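Local structure of GH3 beta-N-acetylglucosaminidase (Paenibacillaceae, 6K5J) at residues Y456-S461 and P487-A492. The protein probably removes terminal beta-linked N-acetylglucosamine residues by hydrolysis, as a glycoside hydrolase family 3 beta-N-acetylglucosaminidase. Residues are numbered along the deposited sequence; the frame is centred on the assembly and turned at random.
Sequences YNAIFS and PFDINA
Two short 3-10 turns, 458-460 and 487-492, lie against each other where Ile459 and Asp489 bring their CA atoms to within 4.6 Å. The carboxylate of Asp489 reaches across to the start of the first turn. Its OD1 accepts the N-H of Ile459 at 3.0 Å, a nearly straight bond (168°) that arrives from above the carboxylate plane, 64° out of it. Its OD2 takes a weak, more bent bond from Ala458 N at 2.9 Å. The same oxygen receives a hydrogen bond from a water, itself the acceptor for Asn457 N, and is hydrogen-bonded to Ser455 OG. One buried carboxylate thus serves consecutive amides at the N-terminal end of a turn, whose peptide dipoles probably help to stabilise its charge. Both segments follow parallel neighbouring strands, 450-455 and 478-483, of the six-stranded mixed sheet in the C-terminal part of the chain, so the contact joins adjacent strand-to-helix and strand-to-strand connections. Asn457 OD1 adds a link there by accepting Asn486 N. The methyl of Ala458 lies close against the carboxylate, CB 3.4 Å from Asp489 OD2. CD1 of Ile459, carried by a CG1 trans to the backbone N (chi1 -176°), touches Phe488 O at 3.3 Å and Phe488 CB at 4.2 Å. CG2 of Ile459 touches Asp489 OD1 and also lies over the centre of the Phe460 ring, 3.9 Å above its plane.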
ATOM      1  N   TYR A 456      -0.983   2.727  17.851  1.00 20.43           N
ATOM      2  CA  TYR A 456      -0.430   2.416  16.535  1.00 22.22           C
ATOM      3  C   TYR A 456      -0.033   0.943  16.566  1.00 21.29           C
ATOM      4  O   TYR A 456       1.043   0.595  17.062  1.00 21.10           O
ATOM      5  CB  TYR A 456       0.744   3.334  16.210  1.00 21.23           C
ATOM      6  CG  TYR A 456       1.298   3.214  14.803  1.00 22.36           C
ATOM      7  CD1 TYR A 456       2.031   2.102  14.416  1.00 24.33           C
ATOM      8  CD2 TYR A 456       1.109   4.229  13.870  1.00 27.66           C
ATOM      9  CE1 TYR A 456       2.545   1.991  13.128  1.00 27.55           C
ATOM     10  CE2 TYR A 456       1.631   4.129  12.585  1.00 27.76           C
ATOM     11  CZ  TYR A 456       2.345   3.014  12.225  1.00 25.99           C
ATOM     12  OH  TYR A 456       2.861   2.917  10.952  1.00 29.23           O
ATOM     13  N   ASN A 457      -0.926   0.087  16.074  1.00 21.19           N
ATOM     14  CA  ASN A 457      -0.755  -1.366  16.126  1.00 21.53           C
ATOM     15  C   ASN A 457      -0.337  -1.829  17.524  1.00 23.08           C
ATOM     16  O   ASN A 457       0.566  -2.649  17.691  1.00 23.11           O
ATOM     17  CB  ASN A 457       0.239  -1.836  15.060  1.00 23.92           C
ATOM     18  CG  ASN A 457      -0.377  -1.850  13.670  1.00 23.66           C
ATOM     19  OD1 ASN A 457      -1.563  -1.555  13.504  1.00 22.19           O
ATOM     20  ND2 ASN A 457       0.423  -2.183  12.668  1.00 24.92           N
ATOM     21  N   ALA A 458      -1.036  -1.303  18.537  1.00 21.73           N
ATOM     22  CA  ALA A 458      -0.864  -1.780  19.909  1.00 21.12           C
ATOM     23  C   ALA A 458      -1.095  -3.285  20.024  1.00 25.96           C
ATOM     24  O   ALA A 458      -0.530  -3.937  20.914  1.00 25.37           O
ATOM     25  CB  ALA A 458      -1.822  -1.030  20.840  1.00 19.74           C
ATOM     26  N   ILE A 459      -1.929  -3.851  19.148  1.00 24.15           N
ATOM     27  CA  ILE A 459      -2.149  -5.293  19.124  1.00 23.73           C
ATOM     28  C   ILE A 459      -0.865  -6.070  18.829  1.00 27.31           C
ATOM     29  O   ILE A 459      -0.748  -7.240  19.209  1.00 30.00           O
ATOM     30  CB  ILE A 459      -3.256  -5.637  18.102  1.00 24.63           C
ATOM     31  CG1 ILE A 459      -3.564  -7.137  18.139  1.00 29.50           C
ATOM     32  CG2 ILE A 459      -2.836  -5.205  16.684  1.00 25.27           C
ATOM     33  CD1 ILE A 459      -4.995  -7.490  17.991  1.00 25.92           C
ATOM     34  N   PHE A 460       0.109  -5.445  18.169  1.00 24.75           N
ATOM     35  CA  PHE A 460       1.397  -6.059  17.879  1.00 29.03           C
ATOM     36  C   PHE A 460       2.528  -5.506  18.744  1.00 30.48           C
ATOM     37  O   PHE A 460       3.690  -5.827  18.495  1.00 29.94           O
ATOM     38  CB  PHE A 460       1.760  -5.861  16.403  1.00 25.39           C
ATOM     39  CG  PHE A 460       0.792  -6.496  15.432  1.00 27.62           C
ATOM     40  CD1 PHE A 460       0.119  -7.668  15.748  1.00 31.24           C
ATOM     41  CD2 PHE A 460       0.574  -5.921  14.188  1.00 26.85           C
ATOM     42  CE1 PHE A 460      -0.764  -8.255  14.839  1.00 28.74           C
ATOM     43  CE2 PHE A 460      -0.299  -6.494  13.273  1.00 26.12           C
ATOM     44  CZ  PHE A 460      -0.971  -7.671  13.598  1.00 27.29           C
ATOM     45  N   SER A 461       2.237  -4.656  19.732  1.00 26.35           N
ATOM     46  CA  SER A 461       3.289  -4.010  20.517  1.00 26.91           C
ATOM     47  C   SER A 461       2.906  -4.103  21.989  1.00 30.47           C
ATOM     48  O   SER A 461       2.206  -3.229  22.520  1.00 29.03           O
ATOM     49  CB  SER A 461       3.508  -2.563  20.073  1.00 29.47           C
ATOM     50  OG  SER A 461       4.429  -1.893  20.932  1.00 32.23           O
ATOM     51  N   PRO A 487      -7.390  -1.091  13.409  1.00 18.01           N
ATOM     52  CA  PRO A 487      -8.413  -0.862  14.437  1.00 17.05           C
ATOM     53  C   PRO A 487      -8.530  -2.005  15.423  1.00 21.09           C
ATOM     54  O   PRO A 487      -9.234  -1.858  16.430  1.00 21.88           O
ATOM     55  CB  PRO A 487      -9.700  -0.711  13.617  1.00 18.61           C
ATOM     56  CG  PRO A 487      -9.472  -1.636  12.435  1.00 18.64           C
ATOM     57  CD  PRO A 487      -7.983  -1.464  12.111  1.00 20.17           C
ATOM     58  N   PHE A 488      -7.840  -3.118  15.180  1.00 18.08           N
ATOM     59  CA  PHE A 488      -7.943  -4.306  16.018  1.00 21.05           C
ATOM     60  C   PHE A 488      -7.202  -4.161  17.342  1.00 23.39           C
ATOM     61  O   PHE A 488      -7.255  -5.080  18.171  1.00 22.14           O
ATOM     62  CB  PHE A 488      -7.443  -5.511  15.211  1.00 21.66           C
ATOM     63  CG  PHE A 488      -7.942  -5.503  13.780  1.00 20.56           C
ATOM     64  CD1 PHE A 488      -9.306  -5.521  13.513  1.00 20.13           C
ATOM     65  CD2 PHE A 488      -7.058  -5.423  12.714  1.00 20.84           C
ATOM     66  CE1 PHE A 488      -9.785  -5.490  12.193  1.00 21.53           C
ATOM     67  CE2 PHE A 488      -7.525  -5.391  11.392  1.00 20.86           C
ATOM     68  CZ  PHE A 488      -8.882  -5.418  11.135  1.00 18.16           C
ATOM     69  N   ASP A 489      -6.535  -3.021  17.562  1.00 20.56           N
ATOM     70  CA  ASP A 489      -5.938  -2.722  18.859  1.00 22.16           C
ATOM     71  C   ASP A 489      -6.928  -2.922  19.999  1.00 21.14           C
ATOM     72  O   ASP A 489      -6.541  -3.334  21.099  1.00 21.56           O
ATOM     73  CB  ASP A 489      -5.428  -1.276  18.885  1.00 19.36           C
ATOM     74  CG  ASP A 489      -4.139  -1.093  18.122  1.00 22.86           C
ATOM     75  OD1 ASP A 489      -3.653  -2.064  17.515  1.00 23.74           O
ATOM     76  OD2 ASP A 489      -3.611   0.042  18.127  1.00 24.02           O
ATOM     77  N   ILE A 490      -8.208  -2.610  19.762  1.00 20.58           N
ATOM     78  CA  ILE A 490      -9.213  -2.707  20.822  1.00 22.68           C
ATOM     79  C   ILE A 490      -9.253  -4.112  21.411  1.00 25.52           C
ATOM     80  O   ILE A 490      -9.611  -4.287  22.582  1.00 23.29           O
ATOM     81  CB  ILE A 490     -10.602  -2.289  20.295  1.00 21.55           C
ATOM     82  CG1 ILE A 490     -11.621  -2.199  21.434  1.00 24.41           C
ATOM     83  CG2 ILE A 490     -11.098  -3.247  19.221  1.00 21.93           C
ATOM     84  CD1 ILE A 490     -12.985  -1.705  20.991  1.00 25.11           C
ATOM     85  N   ASN A 491      -8.908  -5.131  20.609  1.00 22.35           N
ATOM     86  CA  ASN A 491      -8.925  -6.524  21.061  1.00 23.41           C
ATOM     87  C   ASN A 491      -7.911  -6.785  22.164  1.00 25.83           C
ATOM     88  O   ASN A 491      -8.068  -7.752  22.921  1.00 24.83           O
ATOM     89  CB  ASN A 491      -8.639  -7.475  19.892  1.00 20.15           C
ATOM     90  CG  ASN A 491      -9.767  -7.523  18.890  1.00 23.21           C
ATOM     91  OD1 ASN A 491     -10.890  -7.118  19.188  1.00 22.78           O
ATOM     92  ND2 ASN A 491      -9.478  -8.025  17.695  1.00 22.98           N
ATOM     93  N   ALA A 492      -6.873  -5.958  22.259  1.00 21.99           N
ATOM     94  CA  ALA A 492      -5.841  -6.078  23.273  1.00 26.05           C
ATOM     95  C   ALA A 492      -6.032  -5.106  24.430  1.00 26.73           C
ATOM     96  O   ALA A 492      -5.148  -5.013  25.285  1.00 24.70           O
ATOM     97  CB  ALA A 492      -4.458  -5.866  22.648  1.00 24.80           C
TER
HETATM   98  O   HOH W   1      -3.598   1.047  15.512  1.00 19.75           O